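Local coordinates for chlorella virus DNA ligase-adenylate (Chlorella virus, PDB 1FVI), which forms a covalent enzyme-adenylate, probably from ATP with a divalent metal, and probably uses it to seal nicks in DNA, at residues Gln149-Val154 / Glu160-Arg165; Thr24-Gly29 / Lys185-Lys190; Gly62-Ile67 / Gly169-Gly174; Ser176-Lys179 / Leu183-Met186. The protein carries 1 engineered substitution. All coordinates share one frame; numbering follows the deposited sequence.

Contact 1 of 4, residues Gln149-Val154 / Glu160-Arg165. With AMP (adenosine monophosphate), chain C.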
# COMPACT_ATOMS: atom_id res chain seq x y z
N GLN A 149 -11.49 -7.75 5.42
CA GLN A 149 -10.99 -7.04 6.59
C GLN A 149 -9.62 -6.49 6.25
O GLN A 149 -9.27 -5.37 6.65
CB GLN A 149 -10.89 -7.96 7.81
CG GLN A 149 -12.23 -8.57 8.23
CD GLN A 149 -12.13 -9.48 9.45
OE1 GLN A 149 -12.54 -9.10 10.54
NE2 GLN A 149 -11.61 -10.69 9.27
N TYR A 150 -8.86 -7.26 5.46
CA TYR A 150 -7.53 -6.85 5.04
C TYR A 150 -7.56 -5.60 4.13
O TYR A 150 -6.73 -4.69 4.29
CB TYR A 150 -6.80 -8.02 4.36
CG TYR A 150 -5.37 -7.68 4.04
CD1 TYR A 150 -4.44 -7.47 5.06
CD2 TYR A 150 -4.96 -7.49 2.71
CE1 TYR A 150 -3.15 -7.09 4.78
CE2 TYR A 150 -3.65 -7.10 2.42
CZ TYR A 150 -2.76 -6.90 3.46
OH TYR A 150 -1.50 -6.43 3.23
N GLU A 151 -8.53 -5.56 3.21
CA GLU A 151 -8.67 -4.42 2.29
C GLU A 151 -9.02 -3.16 3.09
O GLU A 151 -8.46 -2.09 2.83
CB GLU A 151 -9.74 -4.66 1.19
CG GLU A 151 -9.85 -3.47 0.21
CD GLU A 151 -10.63 -3.73 -1.08
OE1 GLU A 151 -11.01 -2.75 -1.75
OE2 GLU A 151 -10.83 -4.90 -1.46
N ARG A 152 -9.97 -3.30 4.03
CA ARG A 152 -10.36 -2.20 4.91
C ARG A 152 -9.12 -1.66 5.64
O ARG A 152 -8.87 -0.46 5.68
CB ARG A 152 -11.37 -2.71 5.95
CG ARG A 152 -11.66 -1.72 7.08
CD ARG A 152 -12.09 -2.44 8.36
NE ARG A 152 -11.08 -3.38 8.85
CZ ARG A 152 -11.32 -4.38 9.69
NH1 ARG A 152 -12.54 -4.59 10.16
NH2 ARG A 152 -10.36 -5.24 10.00
N ASP A 153 -8.33 -2.57 6.21
CA ASP A 153 -7.11 -2.20 6.94
C ASP A 153 -6.15 -1.45 6.05
O ASP A 153 -5.67 -0.37 6.38
CB ASP A 153 -6.42 -3.45 7.48
CG ASP A 153 -7.11 -4.01 8.70
OD1 ASP A 153 -7.93 -3.27 9.31
OD2 ASP A 153 -6.85 -5.18 9.07
N VAL A 154 -5.87 -2.07 4.91
CA VAL A 154 -4.98 -1.53 3.90
C VAL A 154 -5.44 -0.15 3.40
O VAL A 154 -4.63 0.78 3.30
CB VAL A 154 -4.77 -2.64 2.81
CG1 VAL A 154 -4.88 -2.10 1.42
CG2 VAL A 154 -3.46 -3.36 3.06
N GLU A 160 -4.07 1.54 -2.05
CA GLU A 160 -5.09 1.41 -3.10
C GLU A 160 -6.05 0.23 -2.98
O GLU A 160 -7.18 0.29 -3.45
CB GLU A 160 -4.43 1.30 -4.49
CG GLU A 160 -3.62 2.51 -4.95
CD GLU A 160 -4.47 3.75 -5.10
OE1 GLU A 160 -4.46 4.60 -4.18
OE2 GLU A 160 -5.15 3.88 -6.14
N GLY A 161 -5.57 -0.87 -2.43
CA GLY A 161 -6.38 -2.06 -2.32
C GLY A 161 -5.39 -3.13 -1.98
O GLY A 161 -4.37 -2.83 -1.35
N VAL A 162 -5.62 -4.36 -2.43
CA VAL A 162 -4.71 -5.46 -2.11
C VAL A 162 -4.16 -6.29 -3.26
O VAL A 162 -4.75 -6.39 -4.34
CB VAL A 162 -5.26 -6.39 -0.94
CG1 VAL A 162 -6.61 -5.87 -0.40
CG2 VAL A 162 -5.34 -7.84 -1.33
N MET A 163 -2.95 -6.80 -3.05
CA MET A 163 -2.27 -7.65 -4.02
C MET A 163 -2.23 -9.06 -3.45
O MET A 163 -1.76 -9.27 -2.33
CB MET A 163 -0.85 -7.13 -4.31
CG MET A 163 -0.83 -5.70 -4.85
SD MET A 163 -1.74 -5.45 -6.38
CE MET A 163 -0.74 -6.40 -7.56
N ILE A 164 -2.73 -10.02 -4.22
CA ILE A 164 -2.82 -11.44 -3.85
C ILE A 164 -1.83 -12.37 -4.59
O ILE A 164 -1.69 -12.30 -5.82
CB ILE A 164 -4.25 -11.97 -4.11
CG1 ILE A 164 -5.27 -11.08 -3.39
CG2 ILE A 164 -4.38 -13.40 -3.62
CD1 ILE A 164 -6.68 -11.21 -3.92
N ARG A 165 -1.19 -13.26 -3.84
CA ARG A 165 -0.24 -14.21 -4.42
C ARG A 165 -0.36 -15.61 -3.85
O ARG A 165 -0.56 -15.80 -2.64
CB ARG A 165 1.20 -13.74 -4.19
CG ARG A 165 1.58 -12.40 -4.78
CD ARG A 165 3.00 -12.44 -5.31
NE ARG A 165 3.67 -11.15 -5.23
CZ ARG A 165 4.89 -10.91 -5.73
NH1 ARG A 165 5.57 -11.87 -6.36
NH2 ARG A 165 5.48 -9.74 -5.52
P AMP C . -3.43 -0.83 -9.82
O1P AMP C . -4.37 -1.26 -10.85
O3P AMP C . -3.03 0.59 -10.41
O5' AMP C . -2.14 -1.59 -9.94
C5' AMP C . -0.94 -1.21 -9.09
C4' AMP C . 0.38 -1.52 -9.76
O4' AMP C . 1.36 -1.50 -8.72
C3' AMP C . 0.44 -2.92 -10.41
O3' AMP C . 1.16 -2.97 -11.64
C2' AMP C . 1.19 -3.75 -9.42
O2' AMP C . 1.93 -4.76 -10.09
C1' AMP C . 2.02 -2.74 -8.61
N9 AMP C . 2.06 -3.11 -7.21
C8 AMP C . 1.77 -2.25 -6.17
N7 AMP C . 1.89 -2.86 -5.03
C5 AMP C . 2.27 -4.17 -5.29
C6 AMP C . 2.55 -5.27 -4.47
N6 AMP C . 2.47 -5.22 -3.12
N1 AMP C . 2.90 -6.41 -5.10
C2 AMP C . 2.98 -6.45 -6.41
N3 AMP C . 2.74 -5.48 -7.31
C4 AMP C . 2.38 -4.32 -6.70
O HOH W 1 -9.95 -0.69 -3.12

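Contact 2 of 4, residues Thr24-Gly29 / Lys185-Lys190. Engineered in segment 24-29: Ala28 (natural residue Asp). With AMP (adenosine monophosphate), chain C; SO4 (sulfate ion), chain B.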
# COMPACT_ATOMS: atom_id res chain seq x y z
N THR A 24 -0.52 -8.50 0.23
CA THR A 24 0.27 -7.31 0.52
C THR A 24 -0.57 -6.12 0.05
O THR A 24 -1.60 -6.31 -0.61
CB THR A 24 1.67 -7.31 -0.19
OG1 THR A 24 1.51 -7.55 -1.59
CG2 THR A 24 2.63 -8.34 0.45
N PRO A 25 -0.20 -4.90 0.47
CA PRO A 25 -0.96 -3.71 0.07
C PRO A 25 -0.65 -3.23 -1.34
O PRO A 25 0.50 -3.26 -1.78
CB PRO A 25 -0.55 -2.68 1.11
CG PRO A 25 0.86 -3.05 1.38
CD PRO A 25 0.80 -4.55 1.50
N LYS A 26 -1.70 -2.83 -2.05
CA LYS A 26 -1.54 -2.30 -3.39
C LYS A 26 -0.97 -0.87 -3.25
O LYS A 26 -1.64 0.04 -2.76
CB LYS A 26 -2.89 -2.28 -4.13
CG LYS A 26 -2.84 -2.02 -5.64
CD LYS A 26 -4.25 -2.16 -6.21
CE LYS A 26 -4.30 -2.18 -7.74
NZ LYS A 26 -3.84 -0.91 -8.41
N ILE A 27 0.30 -0.72 -3.61
CA ILE A 27 0.98 0.57 -3.52
C ILE A 27 0.87 1.42 -4.81
O ILE A 27 1.01 0.92 -5.94
CB ILE A 27 2.49 0.37 -3.17
CG1 ILE A 27 2.63 -0.39 -1.86
CG2 ILE A 27 3.23 1.71 -3.09
CD1 ILE A 27 3.87 -1.21 -1.79
N ALA A 28 0.58 2.70 -4.59
CA ALA A 28 0.49 3.68 -5.66
C ALA A 28 1.91 4.25 -5.69
O ALA A 28 2.29 5.04 -4.82
CB ALA A 28 -0.53 4.76 -5.31
N GLY A 29 2.72 3.80 -6.63
CA GLY A 29 4.08 4.30 -6.69
C GLY A 29 4.79 3.98 -7.99
O GLY A 29 4.16 3.70 -9.02
N LYS A 185 -4.64 -8.41 -8.46
CA LYS A 185 -4.98 -7.14 -7.83
C LYS A 185 -6.47 -7.11 -7.50
O LYS A 185 -7.33 -7.54 -8.28
CB LYS A 185 -4.51 -5.92 -8.65
CG LYS A 185 -4.80 -5.90 -10.12
CD LYS A 185 -4.03 -4.76 -10.76
CE LYS A 185 -4.51 -4.46 -12.15
NZ LYS A 185 -3.89 -3.22 -12.70
N MET A 186 -6.75 -6.65 -6.29
CA MET A 186 -8.10 -6.61 -5.78
C MET A 186 -8.53 -5.27 -5.20
O MET A 186 -7.87 -4.70 -4.34
CB MET A 186 -8.27 -7.69 -4.71
CG MET A 186 -9.57 -7.61 -3.96
SD MET A 186 -9.72 -8.82 -2.67
CE MET A 186 -9.22 -7.89 -1.34
N LYS A 187 -9.63 -4.77 -5.71
CA LYS A 187 -10.22 -3.52 -5.25
C LYS A 187 -11.72 -3.85 -5.18
O LYS A 187 -12.47 -3.61 -6.11
CB LYS A 187 -9.90 -2.37 -6.21
CG LYS A 187 -8.41 -1.98 -6.20
CD LYS A 187 -8.02 -1.10 -7.37
CE LYS A 187 -8.65 0.28 -7.30
NZ LYS A 187 -8.30 1.11 -8.48
N GLN A 188 -12.09 -4.51 -4.09
CA GLN A 188 -13.46 -4.94 -3.89
C GLN A 188 -14.35 -3.91 -3.20
O GLN A 188 -15.57 -4.03 -3.27
CB GLN A 188 -13.49 -6.27 -3.13
CG GLN A 188 -12.90 -7.45 -3.91
CD GLN A 188 -13.81 -7.95 -5.03
OE1 GLN A 188 -14.95 -8.33 -4.80
NE2 GLN A 188 -13.28 -8.00 -6.24
N PHE A 189 -13.76 -2.91 -2.55
CA PHE A 189 -14.55 -1.88 -1.87
C PHE A 189 -15.09 -0.87 -2.86
O PHE A 189 -14.46 -0.59 -3.88
CB PHE A 189 -13.77 -1.17 -0.75
CG PHE A 189 -13.71 -1.94 0.53
CD1 PHE A 189 -13.62 -3.33 0.53
CD2 PHE A 189 -13.67 -1.28 1.75
CE1 PHE A 189 -13.48 -4.04 1.72
CE2 PHE A 189 -13.54 -1.99 2.97
CZ PHE A 189 -13.44 -3.37 2.94
N LYS A 190 -16.26 -0.33 -2.53
CA LYS A 190 -17.00 0.63 -3.36
C LYS A 190 -16.80 2.05 -2.87
O LYS A 190 -16.65 2.27 -1.67
CB LYS A 190 -18.49 0.26 -3.28
CG LYS A 190 -19.38 0.74 -4.40
CD LYS A 190 -20.75 0.07 -4.23
CE LYS A 190 -21.67 0.26 -5.44
NZ LYS A 190 -22.24 1.62 -5.52
P AMP C . -3.43 -0.83 -9.82
O1P AMP C . -4.37 -1.26 -10.85
O3P AMP C . -3.03 0.59 -10.41
O5' AMP C . -2.14 -1.59 -9.94
C5' AMP C . -0.94 -1.21 -9.09
C4' AMP C . 0.38 -1.52 -9.76
O4' AMP C . 1.36 -1.50 -8.72
C3' AMP C . 0.44 -2.92 -10.41
O3' AMP C . 1.16 -2.97 -11.64
C2' AMP C . 1.19 -3.75 -9.42
O2' AMP C . 1.93 -4.76 -10.09
C1' AMP C . 2.02 -2.74 -8.61
N9 AMP C . 2.06 -3.11 -7.21
C8 AMP C . 1.77 -2.25 -6.17
N7 AMP C . 1.89 -2.86 -5.03
C5 AMP C . 2.27 -4.17 -5.29
C6 AMP C . 2.55 -5.27 -4.47
N6 AMP C . 2.47 -5.22 -3.12
N1 AMP C . 2.90 -6.41 -5.10
C2 AMP C . 2.98 -6.45 -6.41
N3 AMP C . 2.74 -5.48 -7.31
C4 AMP C . 2.38 -4.32 -6.70
S SO4 B . -0.89 -2.30 -14.42
O1 SO4 B . -0.30 -2.54 -15.74
O2 SO4 B . -1.35 -3.59 -13.80
O3 SO4 B . -2.09 -1.32 -14.49
O4 SO4 B . 0.14 -1.62 -13.52
O HOH W 2 -5.45 2.01 -7.70

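Contact 3 of 4, residues Gly62-Ile67 / Gly169-Gly174. With AMP (adenosine monophosphate), chain C.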
# COMPACT_ATOMS: atom_id res chain seq x y z
N GLY A 62 18.34 -8.27 -7.99
CA GLY A 62 17.13 -9.07 -8.07
C GLY A 62 15.97 -8.57 -7.22
O GLY A 62 14.90 -9.20 -7.16
N SER A 63 16.16 -7.43 -6.57
CA SER A 63 15.12 -6.82 -5.76
C SER A 63 13.99 -6.24 -6.60
O SER A 63 14.23 -5.63 -7.65
CB SER A 63 15.69 -5.72 -4.89
OG SER A 63 16.42 -6.28 -3.84
N ASP A 64 12.76 -6.42 -6.12
CA ASP A 64 11.58 -5.90 -6.79
C ASP A 64 10.73 -5.12 -5.77
O ASP A 64 10.61 -5.53 -4.60
CB ASP A 64 10.77 -7.03 -7.43
CG ASP A 64 9.76 -6.53 -8.42
OD1 ASP A 64 9.70 -5.29 -8.66
OD2 ASP A 64 9.02 -7.38 -8.98
N GLY A 65 10.17 -3.99 -6.20
CA GLY A 65 9.39 -3.17 -5.28
C GLY A 65 8.84 -1.87 -5.83
O GLY A 65 8.76 -1.66 -7.05
N GLU A 66 8.43 -1.00 -4.91
CA GLU A 66 7.83 0.29 -5.27
C GLU A 66 8.46 1.47 -4.56
O GLU A 66 8.62 1.49 -3.33
CB GLU A 66 6.33 0.28 -4.89
CG GLU A 66 5.43 -0.67 -5.68
CD GLU A 66 4.92 -0.08 -6.97
OE1 GLU A 66 4.49 -0.85 -7.83
OE2 GLU A 66 4.91 1.15 -7.12
N ILE A 67 8.79 2.49 -5.35
CA ILE A 67 9.35 3.71 -4.78
C ILE A 67 8.16 4.64 -4.55
O ILE A 67 7.22 4.67 -5.34
CB ILE A 67 10.34 4.40 -5.77
CG1 ILE A 67 11.41 3.41 -6.25
CG2 ILE A 67 10.98 5.65 -5.12
CD1 ILE A 67 12.26 3.93 -7.42
N GLY A 169 3.90 -19.55 -6.11
CA GLY A 169 4.10 -18.84 -7.36
C GLY A 169 5.55 -18.50 -7.72
O GLY A 169 6.38 -18.15 -6.88
N LYS A 170 5.83 -18.57 -9.01
CA LYS A 170 7.15 -18.28 -9.53
C LYS A 170 7.17 -16.81 -9.88
O LYS A 170 6.15 -16.13 -9.82
CB LYS A 170 7.37 -19.07 -10.83
CG LYS A 170 6.62 -20.38 -10.91
CD LYS A 170 5.16 -20.17 -11.30
CE LYS A 170 4.24 -21.08 -10.51
NZ LYS A 170 2.84 -20.69 -10.77
N TYR A 171 8.35 -16.32 -10.25
CA TYR A 171 8.47 -14.95 -10.70
C TYR A 171 8.28 -15.02 -12.22
O TYR A 171 9.19 -15.41 -12.96
CB TYR A 171 9.85 -14.35 -10.36
CG TYR A 171 9.87 -12.86 -10.59
CD1 TYR A 171 9.82 -11.97 -9.51
CD2 TYR A 171 9.84 -12.33 -11.88
CE1 TYR A 171 9.74 -10.59 -9.73
CE2 TYR A 171 9.75 -10.96 -12.09
CZ TYR A 171 9.70 -10.10 -11.02
OH TYR A 171 9.61 -8.74 -11.24
N LYS A 172 7.07 -14.69 -12.66
CA LYS A 172 6.73 -14.72 -14.08
C LYS A 172 7.21 -13.48 -14.82
O LYS A 172 7.00 -12.36 -14.35
CB LYS A 172 5.21 -14.88 -14.26
CG LYS A 172 4.75 -15.06 -15.70
CD LYS A 172 3.25 -15.25 -15.77
CE LYS A 172 2.77 -15.28 -17.21
NZ LYS A 172 1.30 -15.51 -17.31
N PHE A 173 7.87 -13.68 -15.96
CA PHE A 173 8.36 -12.55 -16.76
C PHE A 173 7.20 -12.11 -17.65
O PHE A 173 7.24 -12.26 -18.87
CB PHE A 173 9.59 -12.96 -17.58
CG PHE A 173 10.72 -13.50 -16.74
CD1 PHE A 173 11.57 -14.48 -17.24
CD2 PHE A 173 10.96 -13.01 -15.46
CE1 PHE A 173 12.66 -14.94 -16.48
CE2 PHE A 173 12.04 -13.46 -14.69
CZ PHE A 173 12.89 -14.43 -15.20
N GLY A 174 6.17 -11.57 -17.02
CA GLY A 174 4.99 -11.14 -17.74
C GLY A 174 3.81 -11.04 -16.80
O GLY A 174 3.96 -11.19 -15.58
P AMP C . -3.43 -0.83 -9.82
O1P AMP C . -4.37 -1.26 -10.85
O3P AMP C . -3.03 0.59 -10.41
O5' AMP C . -2.14 -1.59 -9.94
C5' AMP C . -0.94 -1.21 -9.09
C4' AMP C . 0.38 -1.52 -9.76
O4' AMP C . 1.36 -1.50 -8.72
C3' AMP C . 0.44 -2.92 -10.41
O3' AMP C . 1.16 -2.97 -11.64
C2' AMP C . 1.19 -3.75 -9.42
O2' AMP C . 1.93 -4.76 -10.09
C1' AMP C . 2.02 -2.74 -8.61
N9 AMP C . 2.06 -3.11 -7.21
C8 AMP C . 1.77 -2.25 -6.17
N7 AMP C . 1.89 -2.86 -5.03
C5 AMP C . 2.27 -4.17 -5.29
C6 AMP C . 2.55 -5.27 -4.47
N6 AMP C . 2.47 -5.22 -3.12
N1 AMP C . 2.90 -6.41 -5.10
C2 AMP C . 2.98 -6.45 -6.41
N3 AMP C . 2.74 -5.48 -7.31
C4 AMP C . 2.38 -4.32 -6.70

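Contact 4 of 4, residues Ser176-Lys179 / Leu183-Met186. With AMP (adenosine monophosphate), chain C; SO4 (sulfate ion), chain B.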
# COMPACT_ATOMS: atom_id res chain seq x y z
N SER A 176 0.46 -12.21 -14.91
CA SER A 176 -0.19 -13.42 -14.40
C SER A 176 -1.62 -13.49 -14.93
O SER A 176 -2.24 -12.46 -15.23
CB SER A 176 -0.26 -13.36 -12.87
OG SER A 176 -0.90 -14.48 -12.30
N THR A 177 -2.13 -14.69 -15.12
CA THR A 177 -3.52 -14.84 -15.54
C THR A 177 -4.27 -15.07 -14.23
O THR A 177 -3.65 -15.28 -13.19
CB THR A 177 -3.71 -16.05 -16.48
OG1 THR A 177 -3.52 -17.26 -15.74
CG2 THR A 177 -2.72 -16.00 -17.62
N LEU A 178 -5.60 -15.01 -14.26
CA LEU A 178 -6.37 -15.23 -13.04
C LEU A 178 -6.18 -16.67 -12.58
O LEU A 178 -5.91 -16.91 -11.40
CB LEU A 178 -7.85 -14.91 -13.27
CG LEU A 178 -8.77 -14.98 -12.04
CD1 LEU A 178 -8.35 -14.00 -10.93
CD2 LEU A 178 -10.18 -14.68 -12.50
N LYS A 179 -6.24 -17.61 -13.52
CA LYS A 179 -6.08 -19.04 -13.23
C LYS A 179 -4.75 -19.37 -12.58
O LYS A 179 -4.67 -20.22 -11.70
CB LYS A 179 -6.24 -19.89 -14.49
CG LYS A 179 -7.63 -19.88 -15.12
CD LYS A 179 -7.60 -20.67 -16.43
CE LYS A 179 -8.86 -20.48 -17.26
NZ LYS A 179 -8.73 -21.17 -18.58
N LEU A 183 -0.13 -13.51 -9.25
CA LEU A 183 -0.20 -12.13 -8.76
C LEU A 183 -1.54 -11.58 -9.21
O LEU A 183 -1.81 -11.54 -10.41
CB LEU A 183 0.94 -11.28 -9.33
CG LEU A 183 1.52 -10.10 -8.52
CD1 LEU A 183 1.52 -8.87 -9.40
CD2 LEU A 183 0.80 -9.87 -7.15
N LEU A 184 -2.36 -11.18 -8.25
CA LEU A 184 -3.69 -10.64 -8.53
C LEU A 184 -3.95 -9.33 -7.80
O LEU A 184 -3.52 -9.14 -6.66
CB LEU A 184 -4.78 -11.65 -8.11
CG LEU A 184 -4.72 -13.13 -8.53
CD1 LEU A 184 -5.87 -13.88 -7.86
CD2 LEU A 184 -4.77 -13.29 -10.04
N LYS A 185 -4.64 -8.41 -8.46
CA LYS A 185 -4.98 -7.14 -7.83
C LYS A 185 -6.47 -7.11 -7.50
O LYS A 185 -7.33 -7.54 -8.28
CB LYS A 185 -4.51 -5.92 -8.65
CG LYS A 185 -4.80 -5.90 -10.12
CD LYS A 185 -4.03 -4.76 -10.76
CE LYS A 185 -4.51 -4.46 -12.15
NZ LYS A 185 -3.89 -3.22 -12.70
N MET A 186 -6.75 -6.65 -6.29
CA MET A 186 -8.10 -6.61 -5.78
C MET A 186 -8.53 -5.27 -5.20
O MET A 186 -7.87 -4.70 -4.34
CB MET A 186 -8.27 -7.69 -4.71
CG MET A 186 -9.57 -7.61 -3.96
SD MET A 186 -9.72 -8.82 -2.67
CE MET A 186 -9.22 -7.89 -1.34
P AMP C . -3.43 -0.83 -9.82
O1P AMP C . -4.37 -1.26 -10.85
O3P AMP C . -3.03 0.59 -10.41
O5' AMP C . -2.14 -1.59 -9.94
C5' AMP C . -0.94 -1.21 -9.09
C4' AMP C . 0.38 -1.52 -9.76
O4' AMP C . 1.36 -1.50 -8.72
C3' AMP C . 0.44 -2.92 -10.41
O3' AMP C . 1.16 -2.97 -11.64
C2' AMP C . 1.19 -3.75 -9.42
O2' AMP C . 1.93 -4.76 -10.09
C1' AMP C . 2.02 -2.74 -8.61
N9 AMP C . 2.06 -3.11 -7.21
C8 AMP C . 1.77 -2.25 -6.17
N7 AMP C . 1.89 -2.86 -5.03
C5 AMP C . 2.27 -4.17 -5.29
C6 AMP C . 2.55 -5.27 -4.47
N6 AMP C . 2.47 -5.22 -3.12
N1 AMP C . 2.90 -6.41 -5.10
C2 AMP C . 2.98 -6.45 -6.41
N3 AMP C . 2.74 -5.48 -7.31
C4 AMP C . 2.38 -4.32 -6.70
S SO4 B . -0.89 -2.30 -14.42
O1 SO4 B . -0.30 -2.54 -15.74
O2 SO4 B . -1.35 -3.59 -13.80
O3 SO4 B . -2.09 -1.32 -14.49
O4 SO4 B . 0.14 -1.62 -13.52

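Contact 1 of 4, residues Gln149-Val154 / Glu160-Arg165
Val162 overlaps the edge of the Tyr150 ring. Its CB lies near the ring plane, 3.8 Å from Tyr150 CE2, with CD2 at about the same distance. The CG1 methyl of Val162 turns instead to the helix backbone and sits 3.7 Å from Glu151 CA. It touches Glu151 CB as well, so this one valine packs on two neighbouring residues of the helix. With CG of Tyr150 anti to the backbone N (chi1 -174°), the ring reaches Val162 with its edge and also packs on Pro25 of the neighbouring strand 21-25.

The chain of Glu151 is extended and runs roughly at right angles to Val162. A water joins its end to the other segment, lying 2.7 Å from Glu151 OE1 and 3.0 Å from Glu160 O and donating to both. The same carboxylate accepts from the backbone N of Gln188 and of Phe189, so it is held by several partners.

Met163, next along strand 162-165, faces the nucleotide. Its CG lies 3.4 Å from AMP C6, over one face of the adenine. Its chain bends twice, which carries CE to 3.6 Å from AMP N3.

Helix 144-156 thus backs the strand that carries the adenine platform. The contact is apolar in the middle, and its polar edge runs through a water and a buried carboxylate, which implies that packing rather than direct polar bonding sets the fit.

Contact 2 of 4, residues Thr24-Gly29 / Lys185-Lys190
The nucleotidyltransferase motif I, the KxDG element, meets motif V here, as Lys26 lies against Lys185 and Lys187. The Asp of this KxDG element is replaced by the engineered Ala28.

The touching is done by aliphatic parts. Lys26 CE is 3.9 Å from Lys185 CB and equally close to Lys187 CD. The Lys26 and Lys187 chains cross at about a right angle. Lys26 is extended until its last torsion, where a bend (chi4 -64°) turns NZ to the nucleotide. There NZ is bonded covalently to AMP P at 1.5 Å, so the site is caught as the ligase-adenylate.

The rest of segment 24-29 reads the base. AMP N6 donates to Thr24 OG1 at 2.9 Å and also to Pro25 O. The backbone N of Ile27 gives AMP N7 a nearly straight bond of 3.0 Å, with an angle of 167°. These three bonds set the position and orientation of the adenine edge that carries N6 and N7.

Lys185 reaches out along an extended chain to the phosphate. Its NZ donates to AMP O1P at 2.7 Å and to SO4 O2 at 2.8 Å. The sulfate, probably from the crystallisation liquor, is also held by Arg41. Two anions thus share one ammonium group.

Lys187 does not reach AMP in this model. A water accepts from its NZ at 3.1 Å and more weakly from Lys26 NZ.

Contact 3 of 4, residues Gly62-Ile67 / Gly169-Gly174
Asp64 and Tyr171 carry this contact between them. The phenol OH of Tyr171 donates to Asp64 OD2 at 2.7 Å. Asp64 OD2 lies at the edge of the ring, in its plane, and also 3.4 Å from Tyr171 CE1. The bond reaches OD2 from above the carboxylate, 54° out of its plane. Carboxylate and ring are turned 48° against each other.

Both side chains point across the gap. Each has CG anti to its own backbone N, at chi1 -165° for Asp64. This lets the two meet although Asp64 CA and Tyr171 CA, the nearest such pair, are 10.3 Å apart.

Each polar end has a second partner. Asp64 OD2 makes a salt bridge with Arg31 NH2, and Tyr171 OH is hydrogen-bonded to Leu6 N.

Asp64 opens the Asp-Gly-Glu sequence of motif III in this family. Two residues on, Glu66 lines the nucleotide pocket, with OE1 3.2 Å from AMP C1'.

The tyrosine therefore ties the loop after strand 162-165 to strand 63-68, which also carries Glu66 of the pocket. A buried carboxylate that accepts from a phenol and faces a guanidinium would be expected to stay ionised and fixed in its rotation.

Contact 4 of 4, residues Ser176-Lys179 / Leu183-Met186
Ser176 OG is gripped by several groups. It donates to Thr177 O, the carbonyl of the next residue, at 3.0 Å, from a direction tilted 20° out of the carbonyl plane. It accepts from Leu183 N in a weak bond of 3.3 Å, fairly straight at 160°. Just before that segment, Ile182 N is hydrogen-bonded to the same oxygen. The hydroxyl is turned anti to the backbone N of Ser176 (chi1 179°), which sends it across to the returning chain. Ser176 CB follows it and lies 3.4 Å from Leu183 O. One serine side chain therefore joins the two ends of this short turn.

Beside the polar grip is an apolar one. Leu178 leaves the backbone pointing away from the other segment, yet its branched end comes back. Its CD1 methyl meets Leu184 CD2 at 3.8 Å, and Leu184 CD1 is almost as near. The two leucines cross at about a right angle, methyl against methyl. Leu184 CD2 also rests 3.9 Å from Thr177 O, so it touches both a carbonyl oxygen and a methyl group.

Leu183 leads elsewhere. Its CD1 is 4.1 Å from AMP C2, which brings this residue to the adenine, and it packs on Met163 as well.

In the turn itself, Glu180 accepts from Thr177 N. Ser176 pairs by backbone with Leu7. Beyond the turn, strand 184-186 enters the sheet between strand 9-10, to which it runs parallel, and strand 162-165, which runs antiparallel. Met186 reaches helix 144-156 behind it.

Overall arrangement
From the N terminus, segment 24-29 opens contact 2, whose loop spans most of the adenylation region before it closes at 185-190. Segment 62-67 then opens contact 3, which closes at 169-174 within that span. Contact 1 is a short local return, 149-154 with 160-165, and lies inside both larger loops. Contact 4 follows contact 3 and ends on the same strand, 184-186, as contact 2. Contacts 1, 2 and 4 meet in one sheet, where strand 162-165 lies between 21-25 and 184-186. Contact 3 joins the other sheet, through strand 63-68, to the loop between strands 162-165 and 184-186. All four touch AMP.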